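Local structure of 3,4-dihydroxy-2-butanone 4-phosphate synthase (Acinetobacter baumannii, 6MNZ) at residues A[163-166]-A[172-175]; A[16-21]-A[42-47]. The protein probably converts D-ribulose 5-phosphate to formate and 3,4-dihydroxy-2-butanone 4-phosphate, a step of riboflavin biosynthesis that uses magnesium or manganese. One frame throughout, in Å; residues are numbered along the deposited sequence.

In the fold
Both contacts belong to the DHBP synthase part of the chain and reach the same mixed sheet, with centres about 14 Å apart. Contact 2 ties residues leading into strand 19-22 to helix 42-52; contact 1 ties E164 to I166, at strand 160-164, to the loop before helix 175-184. They meet where I165 CD1 packs against I20 CG1 at 3.7 Å. Contact 1 lies beside the predicted active site: the side chain of E164, probably essential for catalysis, is about 4 Å from that of D32, predicted to bind D-ribulose 5-phosphate, and about 6 Å from that of E28, a predicted metal ligand. Contact 2 is farther off, the M18 side chain being about 9 Å from that of D32.

Contact 1 (A[163-166]-A[172-175]); sequences CEII and MARR. With SO4 (sulfate ion), chain E.
A single beta bridge, I166 with M172, closes the loop that leaves strand 160-164 beside E164, a residue predicted to be essential for catalysis. The CA atoms of I166 and M172 are 4.5 Å apart, and A173 N donates to I165 O at 3.2 Å, bent to 147° at the hydrogen and tilted from the carbonyl plane. A173 CB points at the other segment and meets I165 CG2 at 3.8 Å. The M172 side chain starts away from residues 163-166, but bends at chi2 (-50°) and chi3 (-51°) bring CE back, 3.7 Å from I166 CG1 and 4.0 Å from E164 CB. CE thus rests against CB of E164, whose carboxylate turns to L55, where OE1 makes a weak hydrogen bond to the backbone N. On the loop side, the R174 guanidinium has M172 CB over one face, near the rim. Its NH2 makes a weak hydrogen bond, 3.1 Å, to O1 of a sulfate probably taken from the crystallisation liquor, while NH1 is held by N29 O. R174 is the N-cap of helix 175-184, whose L178 packs on both I165 and A173; I165 also touches A52 of helix 42-52.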
loop_
_atom_site.group_PDB
_atom_site.type_symbol
_atom_site.label_atom_id
_atom_site.label_comp_id
_atom_site.label_asym_id
_atom_site.label_seq_id
_atom_site.Cartn_x
_atom_site.Cartn_y
_atom_site.Cartn_z
ATOM N N CYS A 163 8.960 21.201 -18.318
ATOM C CA CYS A 163 9.873 20.551 -19.249
ATOM C C CYS A 163 11.233 20.425 -18.578
ATOM O O CYS A 163 11.784 21.426 -18.111
ATOM C CB CYS A 163 9.985 21.348 -20.554
ATOM S SG CYS A 163 10.831 20.503 -21.915
ATOM N N GLU A 164 11.816 19.231 -18.638
ATOM C CA GLU A 164 13.121 19.005 -18.032
ATOM C C GLU A 164 14.199 19.791 -18.770
ATOM O O GLU A 164 14.198 19.874 -20.001
ATOM C CB GLU A 164 13.465 17.516 -18.045
ATOM C CG GLU A 164 12.524 16.646 -17.235
ATOM C CD GLU A 164 11.372 16.107 -18.058
ATOM O OE1 GLU A 164 10.930 16.816 -18.986
ATOM O OE2 GLU A 164 11.075 14.899 -17.933
ATOM N N ILE A 165 15.168 20.300 -18.015
ATOM C CA ILE A 165 16.271 21.082 -18.565
ATOM C C ILE A 165 17.475 20.158 -18.701
ATOM O O ILE A 165 18.068 19.737 -17.701
ATOM C CB ILE A 165 16.586 22.302 -17.689
ATOM C CG1 ILE A 165 15.410 23.282 -17.717
ATOM C CG2 ILE A 165 17.863 22.992 -18.165
ATOM C CD1 ILE A 165 15.499 24.397 -16.689
ATOM N N ILE A 166 17.817 19.812 -19.939
ATOM C CA ILE A 166 18.902 18.885 -20.240
ATOM C C ILE A 166 20.071 19.684 -20.797
ATOM O O ILE A 166 19.900 20.482 -21.726
ATOM C CB ILE A 166 18.458 17.797 -21.233
ATOM C CG1 ILE A 166 17.136 17.167 -20.787
ATOM C CG2 ILE A 166 19.530 16.725 -21.364
ATOM C CD1 ILE A 166 16.572 16.161 -21.771
ATOM N N MET A 172 21.641 15.576 -17.570
ATOM C CA MET A 172 20.647 16.387 -16.882
ATOM C C MET A 172 21.320 17.555 -16.171
ATOM O O MET A 172 22.324 17.375 -15.473
ATOM C CB MET A 172 19.866 15.538 -15.879
ATOM C CG MET A 172 19.084 14.391 -16.502
ATOM S SD MET A 172 18.051 14.887 -17.896
ATOM C CE MET A 172 17.145 16.260 -17.194
ATOM N N ALA A 173 20.838 18.763 -16.447
ATOM C CA ALA A 173 21.318 19.948 -15.750
ATOM C C ALA A 173 21.060 19.830 -14.253
ATOM O O ALA A 173 19.921 19.625 -13.824
ATOM C CB ALA A 173 20.633 21.193 -16.311
ATOM N N ARG A 174 22.123 19.952 -13.463
ATOM C CA ARG A 174 22.026 20.008 -12.014
ATOM C C ARG A 174 22.057 21.458 -11.539
ATOM O O ARG A 174 22.140 22.398 -12.333
ATOM C CB ARG A 174 23.157 19.199 -11.374
ATOM C CG ARG A 174 23.384 17.843 -12.019
ATOM C CD ARG A 174 22.088 17.056 -12.136
ATOM N NE ARG A 174 22.326 15.676 -12.543
ATOM C CZ ARG A 174 21.380 14.747 -12.632
ATOM N NH1 ARG A 174 20.119 15.047 -12.356
ATOM N NH2 ARG A 174 21.706 13.498 -12.933
ATOM N N ARG A 175 21.966 21.634 -10.216
ATOM C CA ARG A 175 21.832 22.968 -9.636
ATOM C C ARG A 175 22.838 23.939 -10.242
ATOM O O ARG A 175 22.465 25.013 -10.731
ATOM C CB ARG A 175 22.009 22.891 -8.116
ATOM C CG ARG A 175 21.860 24.224 -7.390
ATOM C CD ARG A 175 22.528 24.195 -6.019
ATOM N NE ARG A 175 23.980 24.051 -6.111
ATOM C CZ ARG A 175 24.792 23.964 -5.062
ATOM N NH1 ARG A 175 24.306 24.049 -3.830
ATOM N NH2 ARG A 175 26.095 23.786 -5.242
HETATM S S SO4 E . 24.790 12.805 -14.693
HETATM O O1 SO4 E . 23.623 13.310 -15.410
HETATM O O2 SO4 E . 25.153 13.742 -13.633
HETATM O O3 SO4 E . 24.468 11.508 -14.107
HETATM O O4 SO4 E . 25.908 12.660 -15.621
#

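Contact 2 (A[16-21]-A[42-47]); sequences GKMVIL and PEDINF
Van der Waals and Met-aromatic contacts of M18 with D44 and F47 join the residues leading into strand 19-22 to the first turns of helix 42-52. Beyond CG the M18 chain is fully extended (chi2 -170°, chi3 179°), which takes SD and CE across to the helix. SD lies 3.5 Å from F47 CD1 and 4.7 Å from the ring centroid, 63° off the ring normal: a Met-aromatic contact made obliquely. F47 CB also approaches M18 CE, at 4.0 Å. The same methyl lies against D44, 3.8 Å from CB and 3.6 Å from OD1, as the two side chains run past each other in opposite directions. The polar link is through water, which donates to D44 OD1 at 2.8 Å and, weakly, to G16 O at 3.3 Å. D44 OD2 has its own partner in R41, a salt bridge that divides the carboxylate between water and arginine. G16, just past helix 6-15, closes it in a Schellman motif, and K17 leads on to M18. L33 of strand 31-36 packs against both M18 and F47, and L187, just before strand 188-191, also touches M18; helix 101-112 packs against I45 of helix 42-52.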
loop_
_atom_site.group_PDB
_atom_site.type_symbol
_atom_site.label_atom_id
_atom_site.label_comp_id
_atom_site.label_asym_id
_atom_site.label_seq_id
_atom_site.Cartn_x
_atom_site.Cartn_y
_atom_site.Cartn_z
ATOM N N GLY A 16 2.933 35.269 -16.464
ATOM C CA GLY A 16 3.015 34.469 -17.668
ATOM C C GLY A 16 4.411 34.115 -18.125
ATOM O O GLY A 16 4.571 33.646 -19.258
ATOM N N LYS A 17 5.433 34.406 -17.324
ATOM C CA LYS A 17 6.795 34.025 -17.654
ATOM C C LYS A 17 7.064 32.597 -17.182
ATOM O O LYS A 17 6.212 31.942 -16.573
ATOM C CB LYS A 17 7.792 34.998 -17.028
ATOM C CG LYS A 17 7.574 36.455 -17.401
ATOM C CD LYS A 17 8.131 37.374 -16.326
ATOM C CE LYS A 17 7.900 38.838 -16.657
ATOM N NZ LYS A 17 8.541 39.732 -15.651
ATOM N N MET A 18 8.265 32.106 -17.464
ATOM C CA MET A 18 8.693 30.807 -16.971
ATOM C C MET A 18 9.469 30.952 -15.667
ATOM O O MET A 18 9.983 32.021 -15.331
ATOM C CB MET A 18 9.559 30.094 -18.010
ATOM C CG MET A 18 8.897 29.934 -19.365
ATOM S SD MET A 18 9.827 28.850 -20.462
ATOM C CE MET A 18 8.783 28.876 -21.917
ATOM N N VAL A 19 9.576 29.837 -14.947
ATOM C CA VAL A 19 10.408 29.749 -13.755
ATOM C C VAL A 19 10.966 28.337 -13.688
ATOM O O VAL A 19 10.362 27.392 -14.199
ATOM C CB VAL A 19 9.623 30.098 -12.467
ATOM C CG1 VAL A 19 9.136 31.541 -12.509
ATOM C CG2 VAL A 19 8.458 29.139 -12.275
ATOM N N ILE A 20 12.190 28.221 -13.185
ATOM C CA ILE A 20 12.842 26.926 -13.029
ATOM C C ILE A 20 12.588 26.422 -11.617
ATOM O O ILE A 20 12.699 27.179 -10.645
ATOM C CB ILE A 20 14.349 27.030 -13.315
ATOM C CG1 ILE A 20 14.588 27.453 -14.763
ATOM C CG2 ILE A 20 15.033 25.701 -13.037
ATOM C CD1 ILE A 20 16.010 27.872 -15.048
ATOM N N LEU A 21 12.178 25.161 -11.509
ATOM C CA LEU A 21 11.901 24.527 -10.226
ATOM C C LEU A 21 12.754 23.273 -10.113
ATOM O O LEU A 21 12.654 22.371 -10.953
ATOM C CB LEU A 21 10.417 24.184 -10.085
ATOM C CG LEU A 21 9.563 25.195 -9.315
ATOM C CD1 LEU A 21 8.090 24.822 -9.404
ATOM C CD2 LEU A 21 9.997 25.294 -7.859
ATOM N N PRO A 42 2.455 29.623 -28.101
ATOM C CA PRO A 42 3.316 28.889 -29.039
ATOM C C PRO A 42 4.801 29.081 -28.772
ATOM O O PRO A 42 5.541 28.101 -28.644
ATOM C CB PRO A 42 2.915 29.468 -30.401
ATOM C CG PRO A 42 1.470 29.846 -30.229
ATOM C CD PRO A 42 1.259 30.178 -28.764
ATOM N N GLU A 43 5.244 30.333 -28.655
ATOM C CA GLU A 43 6.664 30.595 -28.457
ATOM C C GLU A 43 7.164 30.091 -27.110
ATOM O O GLU A 43 8.366 29.845 -26.965
ATOM C CB GLU A 43 6.953 32.092 -28.582
ATOM C CG GLU A 43 7.661 32.494 -29.872
ATOM C CD GLU A 43 8.936 31.705 -30.120
ATOM O OE1 GLU A 43 8.972 30.937 -31.104
ATOM O OE2 GLU A 43 9.838 31.740 -29.255
ATOM N N ASP A 44 6.264 29.837 -26.158
ATOM C CA ASP A 44 6.684 29.260 -24.885
ATOM C C ASP A 44 7.015 27.780 -25.035
ATOM O O ASP A 44 8.072 27.327 -24.581
ATOM C CB ASP A 44 5.597 29.465 -23.832
ATOM C CG ASP A 44 5.443 30.918 -23.431
ATOM O OD1 ASP A 44 6.389 31.471 -22.833
ATOM O OD2 ASP A 44 4.350 31.484 -23.648
ATOM N N ILE A 45 6.178 27.033 -25.757
ATOM C CA ILE A 45 6.489 25.635 -26.037
ATOM C C ILE A 45 7.773 25.532 -26.849
ATOM O O ILE A 45 8.606 24.649 -26.615
ATOM C CB ILE A 45 5.310 24.956 -26.760
ATOM C CG1 ILE A 45 4.012 25.136 -25.969
ATOM C CG2 ILE A 45 5.599 23.478 -26.975
ATOM C CD1 ILE A 45 4.083 24.641 -24.538
ATOM N N ASN A 46 7.976 26.459 -27.789
ATOM C CA ASN A 46 9.155 26.389 -28.646
ATOM C C ASN A 46 10.431 26.644 -27.854
ATOM O O ASN A 46 11.456 25.999 -28.096
ATOM C CB ASN A 46 9.033 27.390 -29.793
ATOM C CG ASN A 46 10.201 27.313 -30.757
ATOM O OD1 ASN A 46 10.889 28.305 -30.994
ATOM N ND2 ASN A 46 10.441 26.127 -31.306
ATOM N N PHE A 47 10.400 27.609 -26.930
ATOM C CA PHE A 47 11.536 27.804 -26.037
ATOM C C PHE A 47 11.821 26.546 -25.229
ATOM O O PHE A 47 12.984 26.184 -25.019
ATOM C CB PHE A 47 11.278 28.988 -25.105
ATOM C CG PHE A 47 12.407 29.268 -24.158
ATOM C CD1 PHE A 47 12.406 28.732 -22.882
ATOM C CD2 PHE A 47 13.474 30.058 -24.545
ATOM C CE1 PHE A 47 13.487 28.909 -22.042
ATOM C CE2 PHE A 47 14.563 30.225 -23.716
ATOM C CZ PHE A 47 14.549 29.689 -22.445
HETATM O O HOH W 1 7.506 32.975 -20.686
#